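Local coordinates for FOG-3 protein (Caenorhabditis elegans, PDB 5TD6) that belongs to the BTG/Tob family, specifies sperm fate in the nematode germline as an RNA-binding multimer, and may act as a transcriptional corepressor, at residues M88-N93 and V97-S102. The protein carries 2 engineered substitutions. Residues are numbered along the deposited sequence; the frame is centred on the assembly and turned at random.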
ATOM      1  N   MET B  88      -1.887 -18.613  -5.562  1.00 48.77           N
ATOM      2  CA  MET B  88      -0.786 -17.684  -5.322  1.00 46.26           C
ATOM      3  C   MET B  88      -0.216 -17.873  -3.919  1.00 51.81           C
ATOM      4  O   MET B  88      -0.966 -17.992  -2.949  1.00 54.20           O
ATOM      5  CB  MET B  88      -1.255 -16.256  -5.513  1.00 43.00           C
ATOM      6  CG  MET B  88      -0.190 -15.230  -5.235  1.00 47.07           C
ATOM      7  SD  MET B  88      -0.883 -13.619  -5.545  1.00 41.84           S
ATOM      8  CE  MET B  88      -0.881 -13.549  -7.340  1.00 38.31           C
ATOM      9  N   ILE B  89       1.110 -17.926  -3.811  1.00 43.82           N
ATOM     10  CA  ILE B  89       1.749 -18.086  -2.513  1.00 38.83           C
ATOM     11  C   ILE B  89       2.375 -16.753  -2.113  1.00 41.84           C
ATOM     12  O   ILE B  89       3.141 -16.173  -2.876  1.00 37.47           O
ATOM     13  CB  ILE B  89       2.814 -19.202  -2.524  1.00 40.86           C
ATOM     14  CG1 ILE B  89       2.192 -20.535  -2.965  1.00 49.62           C
ATOM     15  CG2 ILE B  89       3.446 -19.365  -1.153  1.00 40.73           C
ATOM     16  CD1 ILE B  89       3.184 -21.484  -3.578  1.00 53.38           C
ATOM     17  N   ILE B  90       2.006 -16.263  -0.933  1.00 38.72           N
ATOM     18  CA  ILE B  90       2.435 -14.950  -0.439  1.00 32.97           C
ATOM     19  C   ILE B  90       3.213 -15.119   0.860  1.00 38.21           C
ATOM     20  O   ILE B  90       2.802 -15.860   1.752  1.00 36.44           O
ATOM     21  CB  ILE B  90       1.231 -14.017  -0.199  1.00 34.18           C
ATOM     22  CG1 ILE B  90       0.327 -14.006  -1.431  1.00 35.23           C
ATOM     23  CG2 ILE B  90       1.692 -12.587   0.136  1.00 40.22           C
ATOM     24  CD1 ILE B  90      -0.966 -13.226  -1.241  1.00 30.94           C
ATOM     25  N   PHE B  91       4.361 -14.458   0.936  1.00 35.61           N
ATOM     26  CA  PHE B  91       5.248 -14.538   2.091  1.00 38.04           C
ATOM     27  C   PHE B  91       5.309 -13.178   2.769  1.00 39.40           C
ATOM     28  O   PHE B  91       5.306 -12.140   2.097  1.00 38.32           O
ATOM     29  CB  PHE B  91       6.674 -14.952   1.683  1.00 37.80           C
ATOM     30  CG  PHE B  91       6.782 -16.345   1.111  1.00 44.37           C
ATOM     31  CD1 PHE B  91       6.416 -16.610  -0.201  1.00 43.80           C
ATOM     32  CD2 PHE B  91       7.278 -17.384   1.879  1.00 52.14           C
ATOM     33  CE1 PHE B  91       6.530 -17.886  -0.725  1.00 46.89           C
ATOM     34  CE2 PHE B  91       7.389 -18.667   1.360  1.00 49.42           C
ATOM     35  CZ  PHE B  91       7.011 -18.917   0.056  1.00 45.75           C
ATOM     36  N   ALA B  92       5.372 -13.189   4.091  1.00 39.39           N
ATOM     37  CA  ALA B  92       5.600 -11.981   4.862  1.00 30.10           C
ATOM     38  C   ALA B  92       6.683 -12.271   5.891  1.00 35.25           C
ATOM     39  O   ALA B  92       6.504 -13.103   6.780  1.00 38.09           O
ATOM     40  CB  ALA B  92       4.317 -11.506   5.525  1.00 34.28           C
ATOM     41  N   ASN B  93       7.819 -11.597   5.723  1.00 37.94           N
ATOM     42  CA  ASN B  93       8.953 -11.644   6.630  1.00 35.03           C
ATOM     43  C   ASN B  93       9.254 -10.236   7.158  1.00 35.57           C
ATOM     44  O   ASN B  93       8.861  -9.247   6.531  1.00 33.05           O
ATOM     45  CB  ASN B  93      10.198 -12.173   5.914  1.00 31.20           C
ATOM     46  CG  ASN B  93      10.057 -13.611   5.451  1.00 40.48           C
ATOM     47  OD1 ASN B  93       9.279 -14.390   6.008  1.00 39.05           O
ATOM     48  ND2 ASN B  93      10.840 -13.978   4.433  1.00 36.65           N
ATOM     49  N   VAL B  97       7.775  -8.404   2.204  1.00 26.34           N
ATOM     50  CA  VAL B  97       6.546  -9.069   1.815  1.00 24.66           C
ATOM     51  C   VAL B  97       6.648  -9.287   0.315  1.00 31.52           C
ATOM     52  O   VAL B  97       7.086  -8.392  -0.431  1.00 27.45           O
ATOM     53  CB  VAL B  97       5.309  -8.228   2.167  1.00 30.99           C
ATOM     54  CG1 VAL B  97       4.014  -8.992   1.845  1.00 32.57           C
ATOM     55  CG2 VAL B  97       5.349  -7.845   3.627  1.00 29.69           C
ATOM     56  N   PHE B  98       6.279 -10.475  -0.133  1.00 29.72           N
ATOM     57  CA  PHE B  98       6.496 -10.796  -1.533  1.00 30.69           C
ATOM     58  C   PHE B  98       5.691 -12.005  -1.972  1.00 36.45           C
ATOM     59  O   PHE B  98       5.192 -12.754  -1.144  1.00 36.99           O
ATOM     60  CB  PHE B  98       7.980 -11.034  -1.803  1.00 29.56           C
ATOM     61  CG  PHE B  98       8.587 -12.180  -1.008  1.00 37.67           C
ATOM     62  CD1 PHE B  98       9.098 -11.974   0.264  1.00 40.45           C
ATOM     63  CD2 PHE B  98       8.690 -13.452  -1.565  1.00 42.40           C
ATOM     64  CE1 PHE B  98       9.672 -13.024   0.979  1.00 43.45           C
ATOM     65  CE2 PHE B  98       9.270 -14.505  -0.858  1.00 41.38           C
ATOM     66  CZ  PHE B  98       9.760 -14.296   0.406  1.00 41.45           C
ATOM     67  N   VAL B  99       5.569 -12.160  -3.284  1.00 35.94           N
ATOM     68  CA  VAL B  99       4.945 -13.326  -3.909  1.00 42.59           C
ATOM     69  C   VAL B  99       6.036 -14.261  -4.414  1.00 44.39           C
ATOM     70  O   VAL B  99       7.037 -13.804  -4.969  1.00 40.88           O
ATOM     71  CB  VAL B  99       4.041 -12.913  -5.093  1.00 43.19           C
ATOM     72  CG1 VAL B  99       3.563 -14.136  -5.889  1.00 45.21           C
ATOM     73  CG2 VAL B  99       2.864 -12.083  -4.595  1.00 42.72           C
ATOM     74  N   ARG B 100       5.856 -15.562  -4.230  1.00 43.56           N
ATOM     75  CA  ARG B 100       6.762 -16.538  -4.841  1.00 54.96           C
ATOM     76  C   ARG B 100       5.973 -17.764  -5.262  1.00 59.31           C
ATOM     77  O   ARG B 100       5.267 -18.348  -4.444  1.00 63.31           O
ATOM     78  CB  ARG B 100       7.873 -16.931  -3.869  1.00 49.80           C
ATOM     79  CG  ARG B 100       8.921 -17.822  -4.460  1.00 56.69           C
ATOM     80  CD  ARG B 100       9.595 -18.633  -3.370  1.00 63.36           C
ATOM     81  NE  ARG B 100      10.517 -17.851  -2.557  1.00 65.93           N
ATOM     82  CZ  ARG B 100      10.907 -18.212  -1.337  1.00 62.44           C
ATOM     83  NH1 ARG B 100      10.442 -19.335  -0.793  1.00 58.36           N
ATOM     84  NH2 ARG B 100      11.754 -17.450  -0.661  1.00 56.42           N
ATOM     85  N   LEU B 101       6.079 -18.149  -6.531  1.00 64.14           N
ATOM     86  CA  LEU B 101       5.282 -19.269  -7.051  1.00 67.40           C
ATOM     87  C   LEU B 101       5.877 -20.638  -6.704  1.00 75.49           C
ATOM     88  O   LEU B 101       5.214 -21.668  -6.857  1.00 79.84           O
ATOM     89  CB  LEU B 101       5.119 -19.146  -8.568  1.00 65.25           C
ATOM     90  CG  LEU B 101       4.363 -17.920  -9.091  1.00 66.93           C
ATOM     91  CD1 LEU B 101       4.846 -17.560 -10.485  1.00 69.09           C
ATOM     92  CD2 LEU B 101       2.863 -18.167  -9.100  1.00 68.80           C
ATOM     93  N   SER B 102       7.121 -20.645  -6.235  1.00 79.75           N
ATOM     94  CA  SER B 102       7.802 -21.881  -5.854  1.00 89.09           C
ATOM     95  C   SER B 102       9.134 -21.562  -5.188  1.00 95.86           C
ATOM     96  O   SER B 102       9.795 -20.604  -5.572  1.00 95.00           O
ATOM     97  CB  SER B 102       8.033 -22.782  -7.072  1.00 87.38           C
ATOM     98  OG  SER B 102       8.782 -22.105  -8.067  1.00 86.60           O
TER
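With F98 CG set between its backbone N and carbonyl carbon (chi1 60°) and F91 CG anti to its own carbonyl carbon (chi1 -65°), the two phenyl rings settle beside one another on one face of the antiparallel beta hairpin 89-93/96-100 of the BTG/Tob domain. The rings are nearly parallel, 5° apart, but slid so far that they barely overlap, with centroids 5.0 Å apart. The slide puts F91 CB over the F98 face, a CH-pi contact, with F91 CB 3.4 Å from F98 CZ. The bent R100 side chain brings its CZ over a face of the F91 ring, 4.5 Å from the centroid, a cation-pi contact; the guanidinium is tilted to the ring, not stacked flat. R100 NH2 also forms salt bridges to E53 and E107, which probably steady the cation above the phenyl. Three backbone bonds join the strands. F91 and F98 form a hydrogen-bonded pair, and the F91 N to F98 O bond (2.8 Å) is almost straight; beyond it, R100 N donates to I89 O at 3.1 Å. I90, A92, V97 and V99 occupy the other face, where helix 2-13 packs through L8 against A92 and through F11 against V99. N93, whose amide is held by R56 at OD1 and by E53 at ND2, brings ND2 to the edge of the F98 ring, near its plane, 3.8 Å from F98 CE1.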